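Side-chain contacts in cadherin-related family member 2 (Mus musculus, PDB 5CYX), which probably forms calcium-dependent heterophilic adhesion complexes with CDHR5 between adjacent microvilli and so controls their packing at the apical surface of epithelial cells: residues 155-160 with 179-184; 267-272 with 287-292. One frame throughout, in Å; residues are numbered along the deposited sequence. Where two conformers were deposited one is given.

The chain holds the first three extracellular cadherin repeats of the protein, strung end to end with calcium ions at the linkers. Contact 1 lies in the second repeat and contact 2 in the third, so each belongs to its own domain. Their centres are 56 Å apart and their nearest atoms about 31 Å apart, and they do not touch. In both, an aromatic residue at or just before a short strand meets residues further along the chain. Contact 1 is buried and made by apolar and aromatic side chains, with no hydrogen bond; contact 2 is partly exposed. Neither includes a calcium ligand. The side chain of Tyr181 in contact 1 is about 13 Å from a bound calcium ion.

Contact 1 (155-160 with 179-184); sequences NNLFRI and AFYQLE
Phe158 and Tyr181 form an edge-to-face aromatic pair. The ring centroids are 5.5 Å apart and the planes stand at 80°. The edge of Phe158 points at one face of Tyr181, toward its rim: Phe158 CE2 lies 3.9 Å from Tyr181 CG. Tyr181 CG lies opposite the carbonyl carbon (chi1 -56°), and chi2 of 88° turns the ring so that a face meets Phe158.

The remaining contacts set leucine methyls against the two rings. Leu183 CD1 sits 3.9 Å from both CD2 and CE2 of Phe158. The two side chains cross at about a right angle. Leu157 sends its CD2 branch toward the hydroxyl end of Tyr181; the model is too tight there for the spacing to be trusted. Leu157 CG also lies over one face of Phe158. No hydrogen bond joins the two segments. With an alanine at Tyr181, the Phe158 edge would probably lose the ring face it packs against, leaving a gap at CE2 and CZ.

All four residues are buried. Phe158 and Leu183 lie between the two sheets of the second cadherin repeat; Leu157 precedes strand 158-160, the outer strand of one sheet within this chain. Strand 180-189 lies inside the other. Ile210 of strand 206-213 touches Phe158 and Leu183.

Contact 2 (267-272 with 287-292); sequences PGWFDI and EQLLLE
Gln288 and Leu289 both meet the six-membered ring of Trp269, which lies just before strand 270-272. Chi1 of -77° sets Trp269 CG across from its carbonyl carbon and beside its N, and the benzo end reaches the loop that carries the two partners.

Gln288 comes first. Its chain is extended beyond CG and brings the amide to the indole edge. Gln288 NE2 lies near the ring plane, 3.5 Å from Trp269 CZ2. It is 4.0 Å from Trp269 CH2. The amide and indole planes are 15° apart, and because NE2 sits at the edge near the ring plane, the amide lies beside the indole and not over it. No hydrogen bond is made across the contact. The residue is exposed, and its side chain also touches Arg266.

Leu289 follows and is buried. Its CD1 methyl is 3.8 Å from Trp269 CZ3, and its CG is 4.1 Å from the same Trp269 CZ3. The two side chains run past each other in opposite directions. Leu289 also packs on Val296 and Val324. Arg266, just before the first segment, is held by a salt bridge from Glu292.

Segment 287-292 belongs to the loop joining strands 277-280 and 295-304. These strands lie in the two different sheets of the third repeat, so Trp269 packs against the loop that connects the two sheets of the cadherin beta-sandwich.

Contact 1 (155-160 with 179-184)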
ATOM      1  N   ASN A 155       1.956   3.987  17.091  1.00 60.21           N
ATOM      2  CA  ASN A 155       1.266   2.801  16.559  1.00 60.30           C
ATOM      3  C   ASN A 155       0.427   3.016  15.278  1.00 57.81           C
ATOM      4  O   ASN A 155      -0.036   2.059  14.681  1.00 58.31           O
ATOM      5  CB  ASN A 155       0.407   2.182  17.669  1.00 62.64           C
ATOM      6  CG  ASN A 155       1.273   1.601  18.791  1.00 64.75           C
ATOM      7  OD1 ASN A 155       1.762   0.473  18.685  1.00 67.21           O
ATOM      8  ND2 ASN A 155       1.530   2.397  19.827  1.00 65.58           N
ATOM      9  N   ASN A 156       0.172   4.268  14.911  1.00 55.95           N
ATOM     10  CA  ASN A 156      -0.497   4.625  13.658  1.00 54.56           C
ATOM     11  C   ASN A 156       0.516   4.939  12.516  1.00 51.86           C
ATOM     12  O   ASN A 156       0.118   5.134  11.377  1.00 52.85           O
ATOM     13  CB  ASN A 156      -1.272   5.915  13.881  1.00 55.41           C
ATOM     14  CG  ASN A 156      -2.200   6.245  12.705  1.00 56.49           C
ATOM     15  OD1 ASN A 156      -2.921   5.389  12.259  1.00 56.35           O
ATOM     16  ND2 ASN A 156      -2.159   7.476  12.204  1.00 56.74           N
ATOM     17  N   LEU A 157       1.774   5.078  12.880  1.00 48.23           N
ATOM     18  CA  LEU A 157       2.809   5.680  12.046  1.00 47.72           C
ATOM     19  C   LEU A 157       3.311   4.775  10.921  1.00 45.14           C
ATOM     20  O   LEU A 157       3.736   5.272   9.880  1.00 44.84           O
ATOM     21  CB  LEU A 157       4.026   6.055  12.948  1.00 48.18           C
ATOM     22  CG  LEU A 157       5.003   7.118  12.501  1.00 49.18           C
ATOM     23  CD1 LEU A 157       4.398   8.345  11.853  1.00 50.44           C
ATOM     24  CD2 LEU A 157       5.822   7.574  13.702  1.00 51.05           C
ATOM     25  N   PHE A 158       3.278   3.465  11.132  1.00 43.59           N
ATOM     26  CA  PHE A 158       3.924   2.538  10.235  1.00 43.03           C
ATOM     27  C   PHE A 158       3.025   1.375  10.021  1.00 43.20           C
ATOM     28  O   PHE A 158       2.318   1.006  10.898  1.00 41.97           O
ATOM     29  CB  PHE A 158       5.231   1.997  10.796  1.00 42.26           C
ATOM     30  CG  PHE A 158       6.230   3.039  11.100  1.00 42.44           C
ATOM     31  CD1 PHE A 158       6.929   3.680  10.063  1.00 42.09           C
ATOM     32  CD2 PHE A 158       6.603   3.315  12.431  1.00 42.83           C
ATOM     33  CE1 PHE A 158       7.918   4.604  10.345  1.00 41.97           C
ATOM     34  CE2 PHE A 158       7.551   4.275  12.701  1.00 42.42           C
ATOM     35  CZ  PHE A 158       8.222   4.903  11.655  1.00 42.45           C
ATOM     36  N   ARG A 159       3.112   0.783   8.836  1.00 43.12           N
ATOM     37  CA  ARG A 159       2.320  -0.381   8.526  1.00 44.47           C
ATOM     38  C   ARG A 159       3.090  -1.283   7.579  1.00 45.00           C
ATOM     39  O   ARG A 159       3.905  -0.806   6.828  1.00 45.36           O
ATOM     40  CB  ARG A 159       1.012   0.049   7.906  1.00 45.31           C
ATOM     41  CG  ARG A 159       1.118   0.898   6.614  1.00 45.54           C
ATOM     42  CD  ARG A 159      -0.312   1.389   6.246  1.00 46.71           C
ATOM     43  NE  ARG A 159      -0.374   2.255   5.061  1.00 47.52           N
ATOM     44  CZ  ARG A 159      -0.232   1.851   3.783  1.00 48.11           C
ATOM     45  NH1 ARG A 159       0.035   0.583   3.491  1.00 48.09           N
ATOM     46  NH2 ARG A 159      -0.346   2.725   2.781  1.00 48.65           N
ATOM     47  N   ILE A 160       2.766  -2.559   7.557  1.00 45.78           N
ATOM     48  CA  ILE A 160       3.556  -3.491   6.817  1.00 46.74           C
ATOM     49  C   ILE A 160       2.721  -4.230   5.799  1.00 47.21           C
ATOM     50  O   ILE A 160       1.553  -4.539   6.029  1.00 48.28           O
ATOM     51  CB  ILE A 160       4.331  -4.456   7.760  1.00 46.68           C
ATOM     52  CG1 ILE A 160       5.471  -5.081   6.987  1.00 46.94           C
ATOM     53  CG2 ILE A 160       3.383  -5.501   8.357  1.00 47.34           C
ATOM     54  CD1 ILE A 160       6.658  -5.473   7.869  1.00 47.93           C
ATOM     55  N   ALA A 179      12.670  11.481  17.431  1.00 50.97           N
ATOM     56  CA  ALA A 179      13.841  11.330  16.583  1.00 51.25           C
ATOM     57  C   ALA A 179      14.139   9.861  16.234  1.00 51.09           C
ATOM     58  O   ALA A 179      14.967   9.588  15.368  1.00 49.92           O
ATOM     59  CB  ALA A 179      15.042  11.943  17.296  1.00 52.74           C
ATOM     60  N   PHE A 180      13.493   8.923  16.926  1.00 51.96           N
ATOM     61  CA  PHE A 180      13.823   7.504  16.804  0.50 52.01           C
ATOM     62  C   PHE A 180      12.604   6.616  17.047  1.00 51.24           C
ATOM     63  O   PHE A 180      11.710   6.952  17.835  1.00 52.50           O
ATOM     64  CB  PHE A 180      14.966   7.135  17.783  0.50 53.51           C
ATOM     65  CG  PHE A 180      15.469   5.706  17.663  0.50 54.03           C
ATOM     66  CD1 PHE A 180      16.438   5.360  16.728  0.50 54.39           C
ATOM     67  CD2 PHE A 180      15.006   4.714  18.529  0.50 54.57           C
ATOM     68  CE1 PHE A 180      16.911   4.056  16.642  0.50 54.59           C
ATOM     69  CE2 PHE A 180      15.473   3.411  18.441  0.50 54.68           C
ATOM     70  CZ  PHE A 180      16.419   3.081  17.497  0.50 54.65           C
ATOM     71  N   TYR A 181      12.582   5.488  16.356  1.00 49.68           N
ATOM     72  CA  TYR A 181      11.628   4.430  16.585  1.00 49.44           C
ATOM     73  C   TYR A 181      12.346   3.095  16.453  1.00 49.43           C
ATOM     74  O   TYR A 181      13.280   2.958  15.681  1.00 49.66           O
ATOM     75  CB  TYR A 181      10.437   4.464  15.625  1.00 47.51           C
ATOM     76  CG  TYR A 181       9.655   5.769  15.613  1.00 46.87           C
ATOM     77  CD1 TYR A 181      10.028   6.801  14.770  1.00 45.75           C
ATOM     78  CD2 TYR A 181       8.530   5.959  16.440  1.00 46.68           C
ATOM     79  CE1 TYR A 181       9.382   7.992  14.790  1.00 45.51           C
ATOM     80  CE2 TYR A 181       7.850   7.151  16.459  1.00 46.05           C
ATOM     81  CZ  TYR A 181       8.262   8.158  15.636  1.00 45.95           C
ATOM     82  OH  TYR A 181       7.621   9.354  15.617  1.00 45.73           O
ATOM     83  N   GLN A 182      11.877   2.129  17.216  1.00 49.83           N
ATOM     84  CA  GLN A 182      12.260   0.772  17.092  1.00 50.40           C
ATOM     85  C   GLN A 182      10.997  -0.051  16.923  1.00 50.13           C
ATOM     86  O   GLN A 182      10.124  -0.068  17.792  1.00 50.83           O
ATOM     87  CB  GLN A 182      13.001   0.294  18.343  1.00 52.06           C
ATOM     88  CG  GLN A 182      13.499  -1.135  18.186  1.00 52.83           C
ATOM     89  CD  GLN A 182      14.023  -1.688  19.497  1.00 54.88           C
ATOM     90  OE1 GLN A 182      15.035  -1.227  19.971  1.00 57.28           O
ATOM     91  NE2 GLN A 182      13.340  -2.663  20.072  1.00 54.35           N
ATOM     92  N   LEU A 183      10.949  -0.782  15.830  1.00 49.84           N
ATOM     93  CA  LEU A 183       9.834  -1.629  15.494  1.00 50.51           C
ATOM     94  C   LEU A 183      10.274  -3.047  15.751  1.00 50.47           C
ATOM     95  O   LEU A 183      11.386  -3.429  15.336  1.00 52.00           O
ATOM     96  CB  LEU A 183       9.493  -1.495  14.016  1.00 50.01           C
ATOM     97  CG  LEU A 183       8.777  -0.282  13.471  1.00 50.01           C
ATOM     98  CD1 LEU A 183       9.539   1.000  13.657  1.00 50.68           C
ATOM     99  CD2 LEU A 183       8.546  -0.526  11.987  1.00 49.58           C
ATOM    100  N   GLU A 184       9.415  -3.822  16.402  1.00 49.19           N
ATOM    101  CA  GLU A 184       9.573  -5.255  16.496  1.00 49.29           C
ATOM    102  C   GLU A 184       8.627  -5.933  15.491  1.00 47.97           C
ATOM    103  O   GLU A 184       7.444  -5.648  15.513  1.00 46.00           O
ATOM    104  CB  GLU A 184       9.246  -5.716  17.907  1.00 50.95           C
ATOM    105  CG  GLU A 184       9.150  -7.211  18.041  1.00 52.24           C
ATOM    106  CD  GLU A 184       8.901  -7.661  19.458  1.00 55.11           C
ATOM    107  OE1 GLU A 184       8.874  -6.830  20.395  1.00 57.51           O
ATOM    108  OE2 GLU A 184       8.805  -8.879  19.635  1.00 57.25           O
TER

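Contact 2 (267-272 with 287-292)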
ATOM      1  N   PRO A 267      13.615  55.721  13.348  1.00 85.38           N
ATOM      2  CA  PRO A 267      14.543  55.068  12.433  1.00 80.15           C
ATOM      3  C   PRO A 267      15.951  55.652  12.554  1.00 77.68           C
ATOM      4  O   PRO A 267      16.105  56.864  12.723  1.00 77.53           O
ATOM      5  CB  PRO A 267      13.953  55.373  11.057  1.00 82.14           C
ATOM      6  CG  PRO A 267      12.484  55.540  11.295  1.00 85.59           C
ATOM      7  CD  PRO A 267      12.334  56.067  12.693  1.00 85.67           C
ATOM      8  N   GLY A 268      16.962  54.782  12.514  1.00 73.74           N
ATOM      9  CA  GLY A 268      18.345  55.183  12.621  1.00 71.82           C
ATOM     10  C   GLY A 268      18.928  55.212  14.023  1.00 72.01           C
ATOM     11  O   GLY A 268      20.144  55.115  14.168  1.00 66.98           O
ATOM     12  N   TRP A 269      18.115  55.377  15.075  1.00 71.95           N
ATOM     13  CA  TRP A 269      18.717  55.570  16.401  1.00 72.42           C
ATOM     14  C   TRP A 269      19.427  54.319  16.899  1.00 71.72           C
ATOM     15  O   TRP A 269      20.477  54.429  17.538  1.00 68.54           O
ATOM     16  CB  TRP A 269      17.704  56.041  17.421  1.00 76.55           C
ATOM     17  CG  TRP A 269      17.354  57.482  17.308  1.00 78.26           C
ATOM     18  CD1 TRP A 269      17.517  58.301  16.218  1.00 78.30           C
ATOM     19  CD2 TRP A 269      16.737  58.270  18.320  1.00 79.22           C
ATOM     20  NE1 TRP A 269      17.061  59.560  16.513  1.00 80.13           N
ATOM     21  CE2 TRP A 269      16.568  59.567  17.792  1.00 80.59           C
ATOM     22  CE3 TRP A 269      16.324  58.010  19.636  1.00 81.33           C
ATOM     23  CZ2 TRP A 269      15.996  60.616  18.536  1.00 83.17           C
ATOM     24  CZ3 TRP A 269      15.742  59.058  20.383  1.00 83.44           C
ATOM     25  CH2 TRP A 269      15.589  60.343  19.824  1.00 83.56           C
ATOM     26  N   PHE A 270      18.859  53.148  16.592  1.00 71.36           N
ATOM     27  CA  PHE A 270      19.458  51.854  16.951  1.00 71.65           C
ATOM     28  C   PHE A 270      19.629  50.894  15.775  1.00 70.20           C
ATOM     29  O   PHE A 270      18.833  50.900  14.853  1.00 73.87           O
ATOM     30  CB  PHE A 270      18.601  51.175  18.009  1.00 71.43           C
ATOM     31  CG  PHE A 270      18.359  52.023  19.199  1.00 73.17           C
ATOM     32  CD1 PHE A 270      19.335  52.149  20.186  1.00 73.53           C
ATOM     33  CD2 PHE A 270      17.152  52.731  19.335  1.00 73.90           C
ATOM     34  CE1 PHE A 270      19.111  52.964  21.294  1.00 73.94           C
ATOM     35  CE2 PHE A 270      16.939  53.545  20.424  1.00 73.88           C
ATOM     36  CZ  PHE A 270      17.910  53.657  21.406  1.00 74.95           C
ATOM     37  N   ASP A 271      20.660  50.061  15.833  1.00 66.81           N
ATOM     38  CA  ASP A 271      20.822  48.918  14.903  1.00 65.64           C
ATOM     39  C   ASP A 271      21.233  47.679  15.732  1.00 64.94           C
ATOM     40  O   ASP A 271      21.285  47.741  16.970  1.00 65.10           O
ATOM     41  CB  ASP A 271      21.813  49.256  13.757  1.00 63.40           C
ATOM     42  CG  ASP A 271      21.528  48.486  12.440  1.00 62.84           C
ATOM     43  OD1 ASP A 271      20.693  47.578  12.412  1.00 61.76           O
ATOM     44  OD2 ASP A 271      22.188  48.755  11.389  1.00 65.87           O
ATOM     45  N   ILE A 272      21.452  46.549  15.061  1.00 64.31           N
ATOM     46  CA  ILE A 272      21.776  45.283  15.728  1.00 63.43           C
ATOM     47  C   ILE A 272      22.844  44.493  14.941  1.00 64.39           C
ATOM     48  O   ILE A 272      22.850  44.549  13.724  1.00 63.71           O
ATOM     49  CB  ILE A 272      20.497  44.456  15.928  1.00 63.03           C
ATOM     50  CG1 ILE A 272      20.768  43.273  16.844  1.00 63.30           C
ATOM     51  CG2 ILE A 272      19.899  43.998  14.586  1.00 62.09           C
ATOM     52  CD1 ILE A 272      19.496  42.651  17.382  1.00 64.74           C
ATOM     53  N   GLU A 287      14.623  64.505  24.999  1.00123.16           N
ATOM     54  CA  GLU A 287      13.603  65.569  24.899  1.00128.17           C
ATOM     55  C   GLU A 287      12.570  65.333  23.797  1.00128.19           C
ATOM     56  O   GLU A 287      11.382  65.605  24.003  1.00136.67           O
ATOM     57  CB  GLU A 287      14.248  66.963  24.735  1.00129.41           C
ATOM     58  CG  GLU A 287      14.630  67.635  26.053  1.00131.58           C
ATOM     59  CD  GLU A 287      15.538  66.774  26.919  1.00131.42           C
ATOM     60  OE1 GLU A 287      15.033  66.150  27.883  1.00132.38           O
ATOM     61  OE2 GLU A 287      16.752  66.700  26.618  1.00128.66           O
ATOM     62  N   GLN A 288      13.006  64.820  22.648  1.00122.53           N
ATOM     63  CA  GLN A 288      12.071  64.438  21.573  1.00121.93           C
ATOM     64  C   GLN A 288      11.078  63.331  21.953  1.00120.90           C
ATOM     65  O   GLN A 288      10.018  63.215  21.332  1.00123.08           O
ATOM     66  CB  GLN A 288      12.816  64.019  20.298  1.00120.38           C
ATOM     67  CG  GLN A 288      13.055  65.159  19.313  1.00119.66           C
ATOM     68  CD  GLN A 288      13.498  64.698  17.932  1.00119.16           C
ATOM     69  OE1 GLN A 288      13.316  65.421  16.958  1.00120.44           O
ATOM     70  NE2 GLN A 288      14.080  63.505  17.837  1.00116.93           N
ATOM     71  N   LEU A 289      11.421  62.526  22.959  1.00118.82           N
ATOM     72  CA  LEU A 289      10.573  61.421  23.412  1.00118.70           C
ATOM     73  C   LEU A 289       9.703  61.721  24.636  1.00120.58           C
ATOM     74  O   LEU A 289       9.130  60.789  25.210  1.00117.04           O
ATOM     75  CB  LEU A 289      11.451  60.210  23.723  1.00116.07           C
ATOM     76  CG  LEU A 289      12.403  59.746  22.625  1.00112.08           C
ATOM     77  CD1 LEU A 289      13.153  58.553  23.172  1.00110.51           C
ATOM     78  CD2 LEU A 289      11.657  59.390  21.348  1.00111.86           C
ATOM     79  N   LEU A 290       9.594  62.992  25.035  1.00123.19           N
ATOM     80  CA  LEU A 290       8.739  63.370  26.187  1.00129.52           C
ATOM     81  C   LEU A 290       7.245  63.058  25.959  1.00130.79           C
ATOM     82  O   LEU A 290       6.510  62.764  26.911  1.00129.82           O
ATOM     83  CB  LEU A 290       8.955  64.845  26.579  1.00132.13           C
ATOM     84  CG  LEU A 290      10.267  65.081  27.360  1.00132.25           C
ATOM     85  CD1 LEU A 290      10.833  66.489  27.200  1.00130.48           C
ATOM     86  CD2 LEU A 290      10.056  64.761  28.837  1.00135.53           C
ATOM     87  N   LEU A 291       6.826  63.079  24.693  1.00131.00           N
ATOM     88  CA  LEU A 291       5.469  62.682  24.300  1.00133.21           C
ATOM     89  C   LEU A 291       5.272  61.157  24.399  1.00132.62           C
ATOM     90  O   LEU A 291       4.225  60.710  24.865  1.00131.99           O
ATOM     91  CB  LEU A 291       5.140  63.188  22.878  1.00134.19           C
ATOM     92  CG  LEU A 291       5.011  64.716  22.652  1.00135.68           C
ATOM     93  CD1 LEU A 291       6.358  65.446  22.643  1.00132.34           C
ATOM     94  CD2 LEU A 291       4.252  65.023  21.363  1.00135.91           C
ATOM     95  N   GLU A 292       6.287  60.380  23.987  1.00130.71           N
ATOM     96  CA  GLU A 292       6.232  58.899  23.963  1.00130.79           C
ATOM     97  C   GLU A 292       6.981  58.222  25.119  1.00129.99           C
ATOM     98  O   GLU A 292       7.795  57.316  24.899  1.00126.70           O
ATOM     99  CB  GLU A 292       6.790  58.352  22.639  1.00128.77           C
ATOM    100  CG  GLU A 292       6.273  59.030  21.388  1.00130.24           C
ATOM    101  CD  GLU A 292       7.268  60.023  20.827  1.00128.95           C
ATOM    102  OE1 GLU A 292       7.563  61.042  21.496  1.00132.10           O
ATOM    103  OE2 GLU A 292       7.761  59.775  19.709  1.00125.81           O
TER